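Local coordinates for protein agarase (Pseudoalteromonas fuliginea, PDB 6XJ9) that probably hydrolyses the glycosidic linkages of agarose, as a family GH50 agarase of a marine bacterium, at residues E647-S658 with Y699-F709. Residues are numbered along the deposited sequence; the frame is centred on the assembly and turned at random.
Sequences EGLRDDKWAFLS and YMNSVIDNPYF
Phe709 and Trp654 meet edge to face: the CZ end of the phenylalanine ring points at one face of the indole's six-membered ring, with the planes at 89° and the centroids 5.3 Å apart. The other indole face carries CG of Lys653, and Arg650 N lies at the indole edge. Phe709 in turn takes CD1 of Leu649 over the middle of one face, 3.6 Å from the ring centroid in a CH-pi contact, while Trp654 CE3 and Asn706 CG lie at the ring edge. The branches of Leu649 part company here, for CD2 reaches the hydroxyl end of Tyr699, whose OH bonds to Ala644 O. Farther along, Leu657 lays CB over the Tyr708 ring and sends CD1 to Phe709 CE1, 3.5 Å away.

Polar groups border this apolar core. Leu649 N donates to Ser702 OG over 2.9 Å in a nearly straight bond (173°), and that hydroxyl in turn donates to Tyr699 O, 2.7 Å away, capturing a loop amide on the last turn of a helix. Asn706 works through both amide atoms. Its chi1 of -177° swings the amide away from the backbone N, and OD1 accepts from Tyr708 N at 2.8 Å, closing an Asx turn, while ND2 donates to two waters. One water continues to Leu649 O and Asp651 OD1, the other to Trp654 O, so Asn706 reaches the 647-658 segment through water, with no direct hydrogen bond across.

Strand 709-714 lies beside the parallel strand 664-666, whose Ile666 touches Leu649, Tyr699 and Phe709. The arrangement is consistent with the (beta/alpha)8-barrel catalytic domain expected of GH50 enzymes: the loop and short helix following strand 640-643 pack against the end of helix 689-704 and the turn leading into the next parallel strand.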
# COMPACT_ATOMS: atom_id res chain seq x y z
N GLU A 647 -7.59 11.24 14.15
CA GLU A 647 -7.06 9.96 13.70
C GLU A 647 -8.01 8.83 14.08
O GLU A 647 -7.85 7.71 13.61
CB GLU A 647 -5.65 9.74 14.23
CG GLU A 647 -4.62 10.52 13.42
CD GLU A 647 -3.17 10.30 13.82
OE1 GLU A 647 -2.86 9.23 14.39
OE2 GLU A 647 -2.36 11.20 13.56
N GLY A 648 -9.00 9.13 14.93
CA GLY A 648 -9.91 8.11 15.43
C GLY A 648 -10.89 8.69 16.45
O GLY A 648 -10.78 9.86 16.80
N LEU A 649 -11.83 7.85 16.89
CA LEU A 649 -12.74 8.20 17.98
C LEU A 649 -12.16 7.69 19.29
O LEU A 649 -12.28 6.51 19.60
CB LEU A 649 -14.12 7.59 17.73
CG LEU A 649 -14.82 7.98 16.42
CD1 LEU A 649 -16.28 7.53 16.45
CD2 LEU A 649 -14.72 9.48 16.19
N ARG A 650 -11.52 8.60 20.05
CA ARG A 650 -10.92 8.25 21.33
C ARG A 650 -12.02 8.09 22.37
O ARG A 650 -12.97 8.87 22.43
CB ARG A 650 -9.97 9.35 21.83
CG ARG A 650 -8.78 9.65 20.93
CD ARG A 650 -7.97 10.81 21.51
NE ARG A 650 -7.60 10.63 22.92
CZ ARG A 650 -6.59 9.89 23.35
NH1 ARG A 650 -5.82 9.23 22.49
NH2 ARG A 650 -6.33 9.81 24.65
N ASP A 651 -11.85 7.08 23.22
CA ASP A 651 -12.82 6.81 24.26
C ASP A 651 -12.99 8.05 25.14
O ASP A 651 -14.11 8.39 25.50
CB ASP A 651 -12.49 5.52 25.02
CG ASP A 651 -12.62 4.27 24.16
OD1 ASP A 651 -13.51 4.23 23.28
OD2 ASP A 651 -11.81 3.35 24.34
N ASP A 652 -11.88 8.74 25.45
CA ASP A 652 -11.95 9.86 26.39
C ASP A 652 -12.78 11.01 25.81
O ASP A 652 -13.49 11.69 26.56
CB ASP A 652 -10.59 10.25 26.98
CG ASP A 652 -9.55 10.75 25.99
OD1 ASP A 652 -9.88 10.89 24.78
OD2 ASP A 652 -8.41 10.96 26.43
N LYS A 653 -12.73 11.17 24.49
CA LYS A 653 -13.43 12.25 23.81
C LYS A 653 -14.95 12.00 23.75
O LYS A 653 -15.72 12.95 23.75
CB LYS A 653 -12.83 12.48 22.42
CG LYS A 653 -13.45 13.59 21.57
CD LYS A 653 -13.34 15.00 22.15
CE LYS A 653 -13.29 16.08 21.08
NZ LYS A 653 -13.79 17.38 21.57
N TRP A 654 -15.36 10.73 23.72
CA TRP A 654 -16.73 10.38 23.36
C TRP A 654 -17.51 9.71 24.49
O TRP A 654 -18.65 9.30 24.28
CB TRP A 654 -16.74 9.53 22.07
CG TRP A 654 -16.15 10.32 20.94
CD1 TRP A 654 -14.88 10.22 20.45
CD2 TRP A 654 -16.80 11.37 20.21
NE1 TRP A 654 -14.70 11.13 19.43
CE2 TRP A 654 -15.86 11.84 19.26
CE3 TRP A 654 -18.08 11.94 20.24
CZ2 TRP A 654 -16.16 12.86 18.36
CZ3 TRP A 654 -18.38 12.95 19.35
CH2 TRP A 654 -17.43 13.40 18.42
N ALA A 655 -16.91 9.64 25.69
CA ALA A 655 -17.50 8.99 26.85
C ALA A 655 -18.79 9.69 27.25
O ALA A 655 -19.68 9.07 27.82
CB ALA A 655 -16.52 8.96 28.00
N PHE A 656 -18.87 10.99 26.95
CA PHE A 656 -19.99 11.83 27.32
C PHE A 656 -21.29 11.27 26.75
O PHE A 656 -22.35 11.60 27.26
CB PHE A 656 -19.77 13.29 26.89
CG PHE A 656 -19.91 13.53 25.41
CD1 PHE A 656 -21.12 13.96 24.87
CD2 PHE A 656 -18.86 13.28 24.55
CE1 PHE A 656 -21.27 14.15 23.50
CE2 PHE A 656 -19.00 13.49 23.18
CZ PHE A 656 -20.21 13.92 22.66
N LEU A 657 -21.22 10.40 25.73
CA LEU A 657 -22.40 9.90 25.05
C LEU A 657 -23.22 8.98 25.97
O LEU A 657 -24.42 8.78 25.75
CB LEU A 657 -21.98 9.15 23.78
CG LEU A 657 -21.59 10.03 22.59
CD1 LEU A 657 -21.17 9.17 21.40
CD2 LEU A 657 -22.72 10.97 22.19
N SER A 658 -22.57 8.44 27.00
CA SER A 658 -23.24 7.59 27.97
C SER A 658 -24.29 8.37 28.75
O SER A 658 -25.17 7.79 29.37
CB SER A 658 -22.22 6.93 28.87
OG SER A 658 -21.50 7.91 29.60
N TYR A 699 -9.35 4.25 12.03
CA TYR A 699 -10.41 5.20 12.36
C TYR A 699 -11.74 4.47 12.36
O TYR A 699 -12.54 4.61 13.28
CB TYR A 699 -10.49 6.34 11.33
CG TYR A 699 -11.47 7.43 11.70
CD1 TYR A 699 -12.84 7.23 11.59
CD2 TYR A 699 -11.04 8.67 12.15
CE1 TYR A 699 -13.75 8.22 11.92
CE2 TYR A 699 -11.93 9.67 12.49
CZ TYR A 699 -13.29 9.45 12.37
OH TYR A 699 -14.18 10.43 12.71
N MET A 700 -11.96 3.67 11.31
CA MET A 700 -13.20 2.95 11.13
C MET A 700 -13.35 1.85 12.19
O MET A 700 -14.47 1.57 12.64
CB MET A 700 -13.30 2.36 9.72
CG MET A 700 -13.71 3.40 8.66
SD MET A 700 -15.24 4.34 9.08
CE MET A 700 -16.39 2.98 9.31
N ASN A 701 -12.22 1.28 12.63
CA ASN A 701 -12.25 0.31 13.70
C ASN A 701 -12.75 0.96 14.99
O ASN A 701 -13.47 0.32 15.77
CB ASN A 701 -10.92 -0.42 13.89
CG ASN A 701 -10.72 -1.52 12.86
OD1 ASN A 701 -11.69 -2.10 12.37
ND2 ASN A 701 -9.47 -1.84 12.56
N SER A 702 -12.35 2.21 15.22
CA SER A 702 -12.74 2.90 16.44
C SER A 702 -14.22 3.26 16.40
O SER A 702 -14.85 3.34 17.44
CB SER A 702 -11.86 4.09 16.74
OG SER A 702 -12.13 5.17 15.87
N VAL A 703 -14.76 3.49 15.20
CA VAL A 703 -16.19 3.71 15.00
C VAL A 703 -16.94 2.41 15.30
O VAL A 703 -17.90 2.40 16.07
CB VAL A 703 -16.49 4.19 13.57
CG1 VAL A 703 -18.00 4.31 13.33
CG2 VAL A 703 -15.77 5.48 13.22
N ILE A 704 -16.48 1.31 14.69
CA ILE A 704 -17.11 0.00 14.81
C ILE A 704 -17.05 -0.49 16.26
O ILE A 704 -17.97 -1.17 16.72
CB ILE A 704 -16.46 -1.00 13.83
CG1 ILE A 704 -16.78 -0.67 12.37
CG2 ILE A 704 -16.82 -2.45 14.17
CD1 ILE A 704 -18.14 -0.06 12.14
N ASP A 705 -15.97 -0.14 16.98
CA ASP A 705 -15.76 -0.65 18.33
C ASP A 705 -16.46 0.23 19.36
O ASP A 705 -16.43 -0.07 20.56
CB ASP A 705 -14.27 -0.82 18.65
CG ASP A 705 -13.56 -1.85 17.78
OD1 ASP A 705 -14.25 -2.69 17.13
OD2 ASP A 705 -12.33 -1.81 17.74
N ASN A 706 -17.08 1.33 18.91
CA ASN A 706 -17.68 2.24 19.87
C ASN A 706 -19.16 1.89 20.04
O ASN A 706 -19.91 1.85 19.07
CB ASN A 706 -17.46 3.71 19.50
CG ASN A 706 -18.03 4.63 20.56
OD1 ASN A 706 -19.23 4.60 20.83
ND2 ASN A 706 -17.18 5.47 21.13
N PRO A 707 -19.64 1.66 21.28
CA PRO A 707 -20.99 1.14 21.48
C PRO A 707 -22.12 2.13 21.17
O PRO A 707 -23.28 1.70 21.06
CB PRO A 707 -20.99 0.69 22.95
CG PRO A 707 -20.01 1.64 23.60
CD PRO A 707 -18.92 1.84 22.55
N TYR A 708 -21.78 3.41 20.99
CA TYR A 708 -22.78 4.42 20.64
C TYR A 708 -22.83 4.68 19.14
O TYR A 708 -23.91 4.92 18.59
CB TYR A 708 -22.59 5.70 21.47
CG TYR A 708 -22.82 5.44 22.93
CD1 TYR A 708 -24.10 5.37 23.44
CD2 TYR A 708 -21.75 5.16 23.78
CE1 TYR A 708 -24.33 5.08 24.78
CE2 TYR A 708 -21.96 4.89 25.12
CZ TYR A 708 -23.25 4.84 25.62
OH TYR A 708 -23.46 4.54 26.93
N PHE A 709 -21.68 4.59 18.46
CA PHE A 709 -21.65 4.95 17.05
C PHE A 709 -22.16 3.81 16.18
O PHE A 709 -21.84 2.66 16.44
CB PHE A 709 -20.26 5.42 16.64
CG PHE A 709 -19.99 6.85 16.99
CD1 PHE A 709 -19.45 7.20 18.23
CD2 PHE A 709 -20.30 7.87 16.10
CE1 PHE A 709 -19.18 8.52 18.54
CE2 PHE A 709 -20.05 9.19 16.43
CZ PHE A 709 -19.49 9.52 17.65
O HOH W 1 -14.36 5.35 21.12
O HOH W 2 -18.47 6.89 23.59